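Local coordinates for protein tylactone synthase starter module and modules 1 & 2 (Streptomyces fradiae, PDB 2Z5L) that probably reduces the beta-keto group of the growing polyketide during tylactone assembly, as a short-chain dehydrogenase/reductase-type ketoreductase that sets the chirality of the product, at residues Thr157-Gly162 / Ala415-Ala420; Arg243-Ala248 / Asp499-Ala504; Val262-Gly267 / Phe340-Ile345; Ala365-Ala370 / Asn408-Ala413. All coordinates share one frame; numbering follows the deposited sequence.

Contact 1: Thr157-Gly162 / Ala415-Ala420; sequences TPQDAG and AERRRA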
loop_
_atom_site.group_PDB
_atom_site.type_symbol
_atom_site.label_atom_id
_atom_site.label_comp_id
_atom_site.label_asym_id
_atom_site.label_seq_id
_atom_site.Cartn_x
_atom_site.Cartn_y
_atom_site.Cartn_z
ATOM N N THR A 157 -8.045 13.858 -0.251
ATOM C CA THR A 157 -8.036 12.425 -0.468
ATOM C C THR A 157 -6.665 12.008 -0.981
ATOM O O THR A 157 -5.912 12.833 -1.515
ATOM C CB THR A 157 -9.100 12.034 -1.499
ATOM O OG1 THR A 157 -8.776 12.629 -2.761
ATOM C CG2 THR A 157 -10.470 12.532 -1.052
ATOM N N PRO A 158 -6.314 10.725 -0.807
ATOM C CA PRO A 158 -5.024 10.189 -1.254
ATOM C C PRO A 158 -5.008 9.904 -2.752
ATOM O O PRO A 158 -5.850 9.166 -3.256
ATOM C CB PRO A 158 -4.886 8.916 -0.428
ATOM C CG PRO A 158 -6.323 8.454 -0.315
ATOM C CD PRO A 158 -7.065 9.728 -0.018
ATOM N N GLN A 159 -4.056 10.488 -3.472
ATOM C CA GLN A 159 -3.977 10.248 -4.908
ATOM C C GLN A 159 -3.057 9.029 -5.121
ATOM O O GLN A 159 -2.099 8.825 -4.375
ATOM C CB GLN A 159 -3.443 11.499 -5.623
ATOM C CG GLN A 159 -3.806 11.583 -7.109
ATOM C CD GLN A 159 -5.262 12.017 -7.372
ATOM O OE1 GLN A 159 -6.202 11.560 -6.715
ATOM N NE2 GLN A 159 -5.440 12.897 -8.352
ATOM N N ASP A 160 -3.363 8.223 -6.133
ATOM C CA ASP A 160 -2.616 6.995 -6.425
ATOM C C ASP A 160 -1.082 7.068 -6.408
ATOM O O ASP A 160 -0.426 6.487 -5.534
ATOM C CB ASP A 160 -3.085 6.417 -7.764
ATOM C CG ASP A 160 -2.582 4.997 -7.994
ATOM O OD1 ASP A 160 -1.652 4.810 -8.808
ATOM O OD2 ASP A 160 -3.118 4.081 -7.340
ATOM N N ALA A 161 -0.517 7.775 -7.379
ATOM C CA ALA A 161 0.931 7.925 -7.487
ATOM C C ALA A 161 1.610 8.139 -6.131
ATOM O O ALA A 161 2.539 7.412 -5.770
ATOM C CB ALA A 161 1.267 9.077 -8.445
ATOM N N GLY A 162 1.150 9.121 -5.364
ATOM C CA GLY A 162 1.761 9.368 -4.066
ATOM C C GLY A 162 1.575 8.256 -3.047
ATOM O O GLY A 162 2.490 7.956 -2.276
ATOM N N ALA A 415 -9.957 3.148 -2.189
ATOM C CA ALA A 415 -11.073 3.006 -1.266
ATOM C C ALA A 415 -11.446 4.390 -0.750
ATOM O O ALA A 415 -12.610 4.793 -0.806
ATOM C CB ALA A 415 -10.681 2.097 -0.100
ATOM N N GLU A 416 -10.440 5.113 -0.258
ATOM C CA GLU A 416 -10.630 6.465 0.274
ATOM C C GLU A 416 -11.246 7.384 -0.771
ATOM O O GLU A 416 -12.236 8.060 -0.501
ATOM C CB GLU A 416 -9.295 7.067 0.749
ATOM C CG GLU A 416 -8.588 6.251 1.823
ATOM C CD GLU A 416 -7.517 7.041 2.571
ATOM O OE1 GLU A 416 -7.867 7.969 3.326
ATOM O OE2 GLU A 416 -6.322 6.732 2.409
ATOM N N ARG A 417 -10.662 7.407 -1.963
ATOM C CA ARG A 417 -11.198 8.264 -2.998
ATOM C C ARG A 417 -12.634 7.912 -3.361
ATOM O O ARG A 417 -13.440 8.799 -3.663
ATOM C CB ARG A 417 -10.321 8.223 -4.248
ATOM C CG ARG A 417 -8.939 8.826 -4.038
ATOM C CD ARG A 417 -8.281 9.117 -5.368
ATOM N NE ARG A 417 -8.226 7.938 -6.232
ATOM C CZ ARG A 417 -7.357 6.938 -6.081
ATOM N NH1 ARG A 417 -6.467 6.973 -5.099
ATOM N NH2 ARG A 417 -7.362 5.913 -6.922
ATOM N N ARG A 418 -12.960 6.625 -3.334
ATOM C CA ARG A 418 -14.317 6.179 -3.675
ATOM C C ARG A 418 -15.372 6.655 -2.687
ATOM O O ARG A 418 -16.369 7.259 -3.075
ATOM C CB ARG A 418 -14.388 4.649 -3.758
ATOM C CG ARG A 418 -14.004 4.068 -5.102
ATOM C CD ARG A 418 -14.177 2.554 -5.103
ATOM N NE ARG A 418 -15.579 2.142 -4.998
ATOM C CZ ARG A 418 -16.432 2.112 -6.018
ATOM N NH1 ARG A 418 -16.036 2.468 -7.231
ATOM N NH2 ARG A 418 -17.688 1.720 -5.826
ATOM N N ARG A 419 -15.144 6.363 -1.414
ATOM C CA ARG A 419 -16.078 6.738 -0.377
ATOM C C ARG A 419 -16.298 8.244 -0.354
ATOM O O ARG A 419 -17.431 8.705 -0.452
ATOM C CB ARG A 419 -15.571 6.232 0.971
ATOM C CG ARG A 419 -15.632 4.716 1.096
ATOM C CD ARG A 419 -17.058 4.243 1.335
ATOM N NE ARG A 419 -17.463 4.523 2.713
ATOM C CZ ARG A 419 -17.165 3.750 3.750
ATOM N NH1 ARG A 419 -16.471 2.632 3.576
ATOM N NH2 ARG A 419 -17.527 4.121 4.970
ATOM N N ALA A 420 -15.215 9.007 -0.248
ATOM C CA ALA A 420 -15.318 10.460 -0.216
ATOM C C ALA A 420 -16.019 10.997 -1.458
ATOM O O ALA A 420 -16.360 12.179 -1.531
ATOM C CB ALA A 420 -13.930 11.080 -0.075
HETATM O O HOH W 1 -5.064 4.589 -5.533
#
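R417 points CG anti to its own carbonyl carbon (chi1 -66°) and folds its chain at chi3 (-55°), and together these rotations lay the guanidinium beside the backbone of P158. The pairing joins the last turn of helix 402-419, part of the Rossmann-fold ketoreductase, to the start of helix 160-175, where Q159 occupies the N-cap position. Evidence for a specific grip comes from R417 NH1, which donates to P158 O at 2.9 Å with an N-H...O angle of 163°. The carbonyl oxygen meets the guanidinium at its edge and in its plane, although the donor is somewhat tilted from the carbonyl plane. The arginine methylenes are used as well: Q159 OE1 lies 3.5 Å from R417 CD, and the Q159 amide stands nearly perpendicular to the guanidinium plane. The P158 ring itself packs against the stem and carboxylate of E416, with P158 CG 3.4 Å from E416 CB and 3.2 Å from E416 OE2. A413, one turn earlier in the same helix, touches the proline too. At the outer margin, T157 CG2 rests 3.9 Å from A420 CB, a light methyl contact at the far end of the segment. D160 OD1 bonds to Q164 NE2, while OD2 is bridged to R417 by solvent. One water donates to D160 OD2 at 2.7 Å and accepts from R417 NH1 at 2.8 Å, lying at the guanidinium edge.

Contact 2: Arg243-Ala248 / Asp499-Ala504; sequences RRVSRA and DTVPEA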
loop_
_atom_site.group_PDB
_atom_site.type_symbol
_atom_site.label_atom_id
_atom_site.label_comp_id
_atom_site.label_asym_id
_atom_site.label_seq_id
_atom_site.Cartn_x
_atom_site.Cartn_y
_atom_site.Cartn_z
ATOM N N ARG A 243 2.823 9.786 10.912
ATOM C CA ARG A 243 1.972 8.612 10.726
ATOM C C ARG A 243 2.043 7.681 11.934
ATOM O O ARG A 243 3.117 7.425 12.472
ATOM C CB ARG A 243 2.394 7.871 9.445
ATOM C CG ARG A 243 1.454 6.754 9.002
ATOM C CD ARG A 243 1.502 6.588 7.485
ATOM N NE ARG A 243 0.713 5.452 7.014
ATOM C CZ ARG A 243 1.026 4.178 7.232
ATOM N NH1 ARG A 243 2.114 3.863 7.916
ATOM N NH2 ARG A 243 0.250 3.211 6.764
ATOM N N ARG A 244 0.890 7.183 12.365
ATOM C CA ARG A 244 0.826 6.283 13.520
ATOM C C ARG A 244 -0.194 5.167 13.325
ATOM O O ARG A 244 -1.244 5.372 12.719
ATOM C CB ARG A 244 0.446 7.074 14.778
ATOM C CG ARG A 244 1.492 8.061 15.262
ATOM C CD ARG A 244 2.705 7.352 15.834
ATOM N NE ARG A 244 3.556 8.277 16.573
ATOM C CZ ARG A 244 4.273 9.246 16.015
ATOM N NH1 ARG A 244 4.248 9.418 14.697
ATOM N NH2 ARG A 244 5.000 10.052 16.777
ATOM N N VAL A 245 0.122 3.985 13.839
ATOM C CA VAL A 245 -0.802 2.862 13.757
ATOM C C VAL A 245 -1.449 2.670 15.130
ATOM O O VAL A 245 -0.773 2.388 16.125
ATOM C CB VAL A 245 -0.096 1.537 13.340
ATOM C CG1 VAL A 245 0.368 1.629 11.893
ATOM C CG2 VAL A 245 1.088 1.249 14.264
ATOM N N SER A 246 -2.767 2.826 15.176
ATOM C CA SER A 246 -3.512 2.688 16.418
ATOM C C SER A 246 -4.659 1.683 16.291
ATOM O O SER A 246 -5.344 1.639 15.270
ATOM C CB SER A 246 -4.051 4.059 16.829
ATOM O OG SER A 246 -4.388 4.837 15.691
ATOM N N ARG A 247 -4.863 0.872 17.326
ATOM C CA ARG A 247 -5.934 -0.120 17.298
ATOM C C ARG A 247 -7.219 0.586 16.888
ATOM O O ARG A 247 -7.501 1.689 17.348
ATOM C CB ARG A 247 -6.084 -0.785 18.673
ATOM C CG ARG A 247 -4.782 -1.442 19.152
ATOM C CD ARG A 247 -4.969 -2.290 20.404
ATOM N NE ARG A 247 -5.229 -3.699 20.099
ATOM C CZ ARG A 247 -4.385 -4.695 20.370
ATOM N NH1 ARG A 247 -3.223 -4.454 20.954
ATOM N NH2 ARG A 247 -4.698 -5.941 20.055
ATOM N N ALA A 248 -7.980 -0.033 15.994
ATOM C CA ALA A 248 -9.221 0.568 15.539
ATOM C C ALA A 248 -10.347 0.177 16.483
ATOM O O ALA A 248 -10.193 -0.728 17.300
ATOM C CB ALA A 248 -9.536 0.120 14.117
ATOM N N ASP A 499 4.446 3.257 18.116
ATOM C CA ASP A 499 4.406 3.720 19.503
ATOM C C ASP A 499 2.972 3.856 20.001
ATOM O O ASP A 499 2.711 3.681 21.189
ATOM C CB ASP A 499 5.127 5.064 19.670
ATOM C CG ASP A 499 6.641 4.916 19.728
ATOM O OD1 ASP A 499 7.129 3.827 20.116
ATOM O OD2 ASP A 499 7.343 5.896 19.401
ATOM N N THR A 500 2.046 4.160 19.096
ATOM C CA THR A 500 0.642 4.318 19.462
ATOM C C THR A 500 -0.047 2.999 19.796
ATOM O O THR A 500 -1.268 2.951 19.942
ATOM C CB THR A 500 -0.150 5.011 18.340
ATOM O OG1 THR A 500 0.424 4.673 17.070
ATOM C CG2 THR A 500 -0.138 6.517 18.530
ATOM N N VAL A 501 0.733 1.927 19.904
ATOM C CA VAL A 501 0.181 0.620 20.243
ATOM C C VAL A 501 0.696 0.213 21.611
ATOM O O VAL A 501 1.898 0.026 21.797
ATOM C CB VAL A 501 0.590 -0.464 19.236
ATOM C CG1 VAL A 501 0.046 -1.806 19.691
ATOM C CG2 VAL A 501 0.058 -0.122 17.855
ATOM N N PRO A 502 -0.215 0.063 22.589
ATOM C CA PRO A 502 0.122 -0.320 23.962
ATOM C C PRO A 502 1.112 -1.475 24.090
ATOM O O PRO A 502 2.205 -1.321 24.640
ATOM C CB PRO A 502 -1.238 -0.662 24.556
ATOM C CG PRO A 502 -2.137 0.318 23.863
ATOM C CD PRO A 502 -1.674 0.200 22.434
ATOM N N GLU A 503 0.711 -2.632 23.578
ATOM C CA GLU A 503 1.521 -3.840 23.635
ATOM C C GLU A 503 2.884 -3.660 22.973
ATOM O O GLU A 503 3.852 -4.357 23.300
ATOM C CB GLU A 503 0.759 -4.988 22.972
ATOM C CG GLU A 503 -0.567 -5.342 23.644
ATOM C CD GLU A 503 -1.665 -4.308 23.436
ATOM O OE1 GLU A 503 -2.732 -4.453 24.061
ATOM O OE2 GLU A 503 -1.478 -3.355 22.651
ATOM N N ALA A 504 2.952 -2.720 22.037
ATOM C CA ALA A 504 4.194 -2.439 21.333
ATOM C C ALA A 504 5.143 -1.662 22.244
ATOM O O ALA A 504 6.281 -2.082 22.469
ATOM C CB ALA A 504 3.903 -1.639 20.068
#
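T500 and V501 pack on the carbonyl oxygen and CG2 of V245 in the close-packed part of this contact, while R247 and E503 meet at its more open margin. The C-terminal stretch leading into helix 502-507 thereby docks on strand 239-247. T500 OG1 donates to V245 O at 2.7 Å, but the approach is far from the carbonyl plane (68° out of it), so the bond comes from above the peptide and not on a lone pair. The same oxygen has V501 CG2 at 3.2 Å, and the two valines touch through their CG2 methyls at 4.0 Å. R244 completes this packed side by laying its CB 3.3 Å from T500 OG1 and its chain across the threonine at about a right angle; its guanidinium goes on to a salt bridge with E230. The contrast lies at R247, partly exposed like E503. Its chain bends at chi3 (93°), and NH1 makes a salt bridge to E503 OE2 at 2.7 Å. That oxygen lies in the guanidinium plane, yet the two flat groups are turned 63° apart and a single nitrogen does the work, so this is not a two-pronged pairing. R247 NH2 bonds to A26 O instead. Strand 239-247 runs between 232-236 and its antiparallel neighbour 28-35, V245 shares backbone bonding with L497, and W482 of helix 482-492 packs against R247, V501 and E503.

Contact 3: Val262-Gly267 / Phe340-Ile345; sequences VLITGG and FHTAGI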
loop_
_atom_site.group_PDB
_atom_site.type_symbol
_atom_site.label_atom_id
_atom_site.label_comp_id
_atom_site.label_asym_id
_atom_site.label_seq_id
_atom_site.Cartn_x
_atom_site.Cartn_y
_atom_site.Cartn_z
ATOM N N VAL A 262 -23.054 -11.535 -6.512
ATOM C CA VAL A 262 -21.784 -11.199 -5.889
ATOM C C VAL A 262 -20.649 -11.567 -6.843
ATOM O O VAL A 262 -20.536 -12.709 -7.299
ATOM C CB VAL A 262 -21.597 -11.936 -4.536
ATOM C CG1 VAL A 262 -20.280 -11.538 -3.903
ATOM C CG2 VAL A 262 -22.747 -11.610 -3.595
ATOM N N LEU A 263 -19.842 -10.571 -7.183
ATOM C CA LEU A 263 -18.707 -10.759 -8.077
ATOM C C LEU A 263 -17.459 -10.949 -7.226
ATOM O O LEU A 263 -17.165 -10.114 -6.363
ATOM C CB LEU A 263 -18.513 -9.530 -8.962
ATOM C CG LEU A 263 -17.286 -9.526 -9.869
ATOM C CD1 LEU A 263 -17.313 -10.750 -10.806
ATOM C CD2 LEU A 263 -17.277 -8.236 -10.708
ATOM N N ILE A 264 -16.728 -12.028 -7.480
ATOM C CA ILE A 264 -15.503 -12.319 -6.731
ATOM C C ILE A 264 -14.322 -12.583 -7.658
ATOM O O ILE A 264 -14.296 -13.604 -8.356
ATOM C CB ILE A 264 -15.668 -13.571 -5.837
ATOM C CG1 ILE A 264 -16.662 -13.299 -4.714
ATOM C CG2 ILE A 264 -14.306 -13.989 -5.272
ATOM C CD1 ILE A 264 -17.156 -14.571 -4.031
ATOM N N THR A 265 -13.337 -11.684 -7.669
ATOM C CA THR A 265 -12.179 -11.942 -8.522
ATOM C C THR A 265 -11.219 -12.854 -7.747
ATOM O O THR A 265 -11.302 -12.950 -6.515
ATOM C CB THR A 265 -11.475 -10.646 -8.997
ATOM O OG1 THR A 265 -10.774 -10.027 -7.916
ATOM C CG2 THR A 265 -12.513 -9.648 -9.552
ATOM N N GLY A 266 -10.348 -13.557 -8.465
ATOM C CA GLY A 266 -9.445 -14.480 -7.813
ATOM C C GLY A 266 -10.267 -15.497 -7.044
ATOM O O GLY A 266 -9.907 -15.930 -5.951
ATOM N N GLY A 267 -11.396 -15.887 -7.619
ATOM C CA GLY A 267 -12.268 -16.853 -6.956
ATOM C C GLY A 267 -11.749 -18.291 -6.885
ATOM O O GLY A 267 -12.317 -19.106 -6.169
ATOM N N PHE A 340 -15.972 -8.359 -4.741
ATOM C CA PHE A 340 -14.882 -8.735 -3.833
ATOM C C PHE A 340 -13.637 -9.003 -4.690
ATOM O O PHE A 340 -13.598 -9.949 -5.476
ATOM C CB PHE A 340 -15.255 -9.982 -3.032
ATOM C CG PHE A 340 -16.330 -9.742 -1.997
ATOM C CD1 PHE A 340 -16.009 -9.375 -0.700
ATOM C CD2 PHE A 340 -17.667 -9.893 -2.322
ATOM C CE1 PHE A 340 -17.010 -9.181 0.264
ATOM C CE2 PHE A 340 -18.672 -9.701 -1.369
ATOM C CZ PHE A 340 -18.342 -9.343 -0.079
ATOM N N HIS A 341 -12.621 -8.164 -4.536
ATOM C CA HIS A 341 -11.392 -8.293 -5.310
ATOM C C HIS A 341 -10.299 -9.013 -4.531
ATOM O O HIS A 341 -9.620 -8.397 -3.715
ATOM C CB HIS A 341 -10.900 -6.901 -5.715
ATOM C CG HIS A 341 -9.768 -6.914 -6.695
ATOM N ND1 HIS A 341 -9.806 -7.639 -7.865
ATOM C CD2 HIS A 341 -8.569 -6.283 -6.678
ATOM C CE1 HIS A 341 -8.675 -7.458 -8.529
ATOM N NE2 HIS A 341 -7.909 -6.642 -7.830
ATOM N N THR A 342 -10.129 -10.312 -4.773
ATOM C CA THR A 342 -9.086 -11.051 -4.065
ATOM C C THR A 342 -7.925 -11.376 -5.011
ATOM O O THR A 342 -6.906 -11.905 -4.576
ATOM C CB THR A 342 -9.617 -12.367 -3.400
ATOM O OG1 THR A 342 -9.533 -13.441 -4.327
ATOM C CG2 THR A 342 -11.093 -12.255 -2.994
ATOM N N ALA A 343 -8.063 -11.041 -6.299
ATOM C CA ALA A 343 -7.000 -11.337 -7.272
ATOM C C ALA A 343 -5.660 -10.671 -6.962
ATOM O O ALA A 343 -5.599 -9.562 -6.433
ATOM C CB ALA A 343 -7.438 -10.961 -8.685
ATOM N N GLY A 344 -4.584 -11.354 -7.335
ATOM C CA GLY A 344 -3.252 -10.833 -7.101
ATOM C C GLY A 344 -2.227 -11.940 -7.185
ATOM O O GLY A 344 -2.585 -13.115 -7.322
ATOM N N ILE A 345 -0.952 -11.574 -7.093
ATOM C CA ILE A 345 0.120 -12.556 -7.185
ATOM C C ILE A 345 1.137 -12.457 -6.065
ATOM O O ILE A 345 1.357 -11.384 -5.501
ATOM C CB ILE A 345 0.884 -12.404 -8.488
ATOM C CG1 ILE A 345 1.654 -11.093 -8.468
ATOM C CG2 ILE A 345 -0.078 -12.415 -9.667
ATOM C CD1 ILE A 345 2.611 -10.956 -9.608
#
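Backbone bonding between L263, T265 and F340 sets the parallel pairing. F340 N donates to L263 O at 2.7 Å, and T265 N donates to F340 O at 2.8 Å, both nearly along the C=O axis. Between them I264 CA lies 3.3 Å from F340 O in a C-H...O contact, as expected where I264 and F340 form a parallel bridge.

Hydroxyl bonds form the second group, near the C-terminal ends of both strands. T265 OG1 sits between its backbone N and carbonyl carbon (chi1 72°), which turns it to H341 ND1 at 2.6 Å; either atom could be the donor, and the hydroxyl approaches the imidazole obliquely. The same oxygen also receives weak bonds from the backbone, the straighter one from A343 N at 3.3 Å (161°). T342 OG1 likewise donates to T265, at its carbonyl O, over 2.9 Å and tilted 20° from the carbonyl plane. This bonding lies where strand 261-265 of the Rossmann fold enters a glycine-rich turn that includes G267, consistent with the dinucleotide-binding loop of short-chain dehydrogenases. H341 reaches the other way too, its NE2 bonding to K366 O of helix 356-376.

Apolar contacts occupy the sheet face shared by I264 and F340. V262 CG1 meets the phenyl at its edge, 3.5 Å from F340 CD2, while I264 CG1 stands 4.0 Å from F340 CB. L275 and L279 of helix 270-281 and F389 of strand 386-391 also touch F340.

Contact 4: Ala365-Ala370 / Asn408-Ala413; sequences AKVCGA and NAALDA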
loop_
_atom_site.group_PDB
_atom_site.type_symbol
_atom_site.label_atom_id
_atom_site.label_comp_id
_atom_site.label_asym_id
_atom_site.label_seq_id
_atom_site.Cartn_x
_atom_site.Cartn_y
_atom_site.Cartn_z
ATOM N N ALA A 365 -2.709 -7.542 -11.772
ATOM C CA ALA A 365 -3.952 -8.115 -11.240
ATOM C C ALA A 365 -4.540 -7.334 -10.075
ATOM O O ALA A 365 -5.763 -7.156 -9.969
ATOM C CB ALA A 365 -3.716 -9.560 -10.805
ATOM N N LYS A 366 -3.661 -6.872 -9.196
ATOM C CA LYS A 366 -4.093 -6.130 -8.025
ATOM C C LYS A 366 -4.581 -4.719 -8.361
ATOM O O LYS A 366 -5.789 -4.444 -8.346
ATOM C CB LYS A 366 -2.945 -6.094 -7.014
ATOM C CG LYS A 366 -3.318 -5.607 -5.635
ATOM C CD LYS A 366 -2.416 -6.289 -4.631
ATOM C CE LYS A 366 -2.959 -7.656 -4.260
ATOM N NZ LYS A 366 -4.038 -7.541 -3.265
ATOM N N VAL A 367 -3.655 -3.830 -8.695
ATOM C CA VAL A 367 -4.023 -2.453 -8.996
ATOM C C VAL A 367 -4.941 -2.290 -10.208
ATOM O O VAL A 367 -6.035 -1.735 -10.094
ATOM C CB VAL A 367 -2.784 -1.583 -9.212
ATOM C CG1 VAL A 367 -3.194 -0.124 -9.287
ATOM C CG2 VAL A 367 -1.801 -1.802 -8.093
ATOM N N CYS A 368 -4.484 -2.753 -11.367
ATOM C CA CYS A 368 -5.275 -2.647 -12.587
ATOM C C CYS A 368 -6.671 -3.256 -12.415
ATOM O O CYS A 368 -7.665 -2.693 -12.882
ATOM C CB CYS A 368 -4.544 -3.323 -13.757
ATOM S SG CYS A 368 -2.989 -2.491 -14.255
ATOM N N GLY A 369 -6.747 -4.399 -11.743
ATOM C CA GLY A 369 -8.028 -5.051 -11.532
ATOM C C GLY A 369 -9.044 -4.199 -10.787
ATOM O O GLY A 369 -10.183 -4.029 -11.236
ATOM N N ALA A 370 -8.626 -3.665 -9.642
ATOM C CA ALA A 370 -9.482 -2.836 -8.807
ATOM C C ALA A 370 -9.862 -1.529 -9.495
ATOM O O ALA A 370 -10.982 -1.030 -9.338
ATOM C CB ALA A 370 -8.779 -2.535 -7.492
ATOM N N ASN A 408 -0.664 -2.671 -2.912
ATOM C CA ASN A 408 -1.664 -2.705 -1.866
ATOM C C ASN A 408 -1.927 -1.282 -1.356
ATOM O O ASN A 408 -3.085 -0.908 -1.130
ATOM C CB ASN A 408 -1.231 -3.685 -0.771
ATOM C CG ASN A 408 -1.447 -5.127 -1.198
ATOM O OD1 ASN A 408 -2.589 -5.580 -1.304
ATOM N ND2 ASN A 408 -0.364 -5.843 -1.471
ATOM N N ALA A 409 -0.881 -0.471 -1.222
ATOM C CA ALA A 409 -1.077 0.912 -0.797
ATOM C C ALA A 409 -2.089 1.577 -1.758
ATOM O O ALA A 409 -2.955 2.335 -1.324
ATOM C CB ALA A 409 0.261 1.669 -0.811
ATOM N N ALA A 410 -1.997 1.276 -3.056
ATOM C CA ALA A 410 -2.920 1.856 -4.036
ATOM C C ALA A 410 -4.373 1.400 -3.907
ATOM O O ALA A 410 -5.302 2.145 -4.258
ATOM C CB ALA A 410 -2.437 1.592 -5.465
ATOM N N LEU A 411 -4.587 0.168 -3.464
ATOM C CA LEU A 411 -5.941 -0.323 -3.291
ATOM C C LEU A 411 -6.604 0.518 -2.206
ATOM O O LEU A 411 -7.763 0.904 -2.331
ATOM C CB LEU A 411 -5.950 -1.801 -2.867
ATOM C CG LEU A 411 -5.596 -2.845 -3.940
ATOM C CD1 LEU A 411 -5.627 -4.246 -3.345
ATOM C CD2 LEU A 411 -6.582 -2.732 -5.101
ATOM N N ASP A 412 -5.858 0.802 -1.143
ATOM C CA ASP A 412 -6.372 1.600 -0.030
ATOM C C ASP A 412 -6.774 3.017 -0.456
ATOM O O ASP A 412 -7.860 3.490 -0.102
ATOM C CB ASP A 412 -5.340 1.666 1.107
ATOM C CG ASP A 412 -4.882 0.281 1.572
ATOM O OD1 ASP A 412 -5.603 -0.715 1.332
ATOM O OD2 ASP A 412 -3.809 0.185 2.195
ATOM N N ALA A 413 -5.916 3.687 -1.222
ATOM C CA ALA A 413 -6.206 5.049 -1.670
ATOM C C ALA A 413 -7.483 5.082 -2.506
ATOM O O ALA A 413 -8.275 6.021 -2.411
ATOM C CB ALA A 413 -5.029 5.601 -2.481
#
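L411 and K366 bury the largest areas here, with N408 next among the polar partners. They join helices 356-376 and 402-419, two near-parallel helices of the Rossmann-fold ketoreductase whose short segments approach to 9.1 Å at an angle of 21°. K366 CG lies anti to the backbone N (chi1 -168°), and bends at chi3 and chi4 then bring NZ to N408. There NZ donates to N408 OD1 at 3.1 Å, tilted from the amide's carbonyl plane. The amide has a second anchor, ND2 to Y404 O, which fixes which end offers its oxygen. K366 also touches Y404, and S391 lies against N408, a grouping consistent with the Lys-Ser-Tyr-Asn tetrad of short-chain dehydrogenases. L411 CD1 packs against the lysine stem, 3.5 Å from K366 CG, the two side chains crossing at about a right angle. V367 CG1 and A410 CB add a light contact at 4.3 Å. L388 of strand 386-391 touches both A370 and L411, placing the pair on the sheet. The leucine's other branch is pressed hard: L411 CD2 lies only 3.3 Å from A370 CB, tighter than usual van der Waals contact.

Overall arrangement
Contacts 3 and 4 are buried within the ketoreductase Rossmann fold, whereas contact 1 is a surface contact and contact 2 is partly buried. Contacts 1 and 4 share helix 402-419 and touch, with centres about 11 Å apart: its earlier turns face helix 356-376, while its end meets the start of helix 160-175. Contacts 3 and 4 touch too, linking strand 338-341 to the helix that follows it. Contact 2 stands apart, its centre about 30 Å from that of contact 3. Chemistry follows place: strand bonding and hydroxyls in contact 3, methyl packing plus one lysine-to-asparagine hydrogen bond in contact 4, an arginine-carbonyl bond and bridging water in contact 1, a hydroxyl bond and peripheral salt bridge in contact 2.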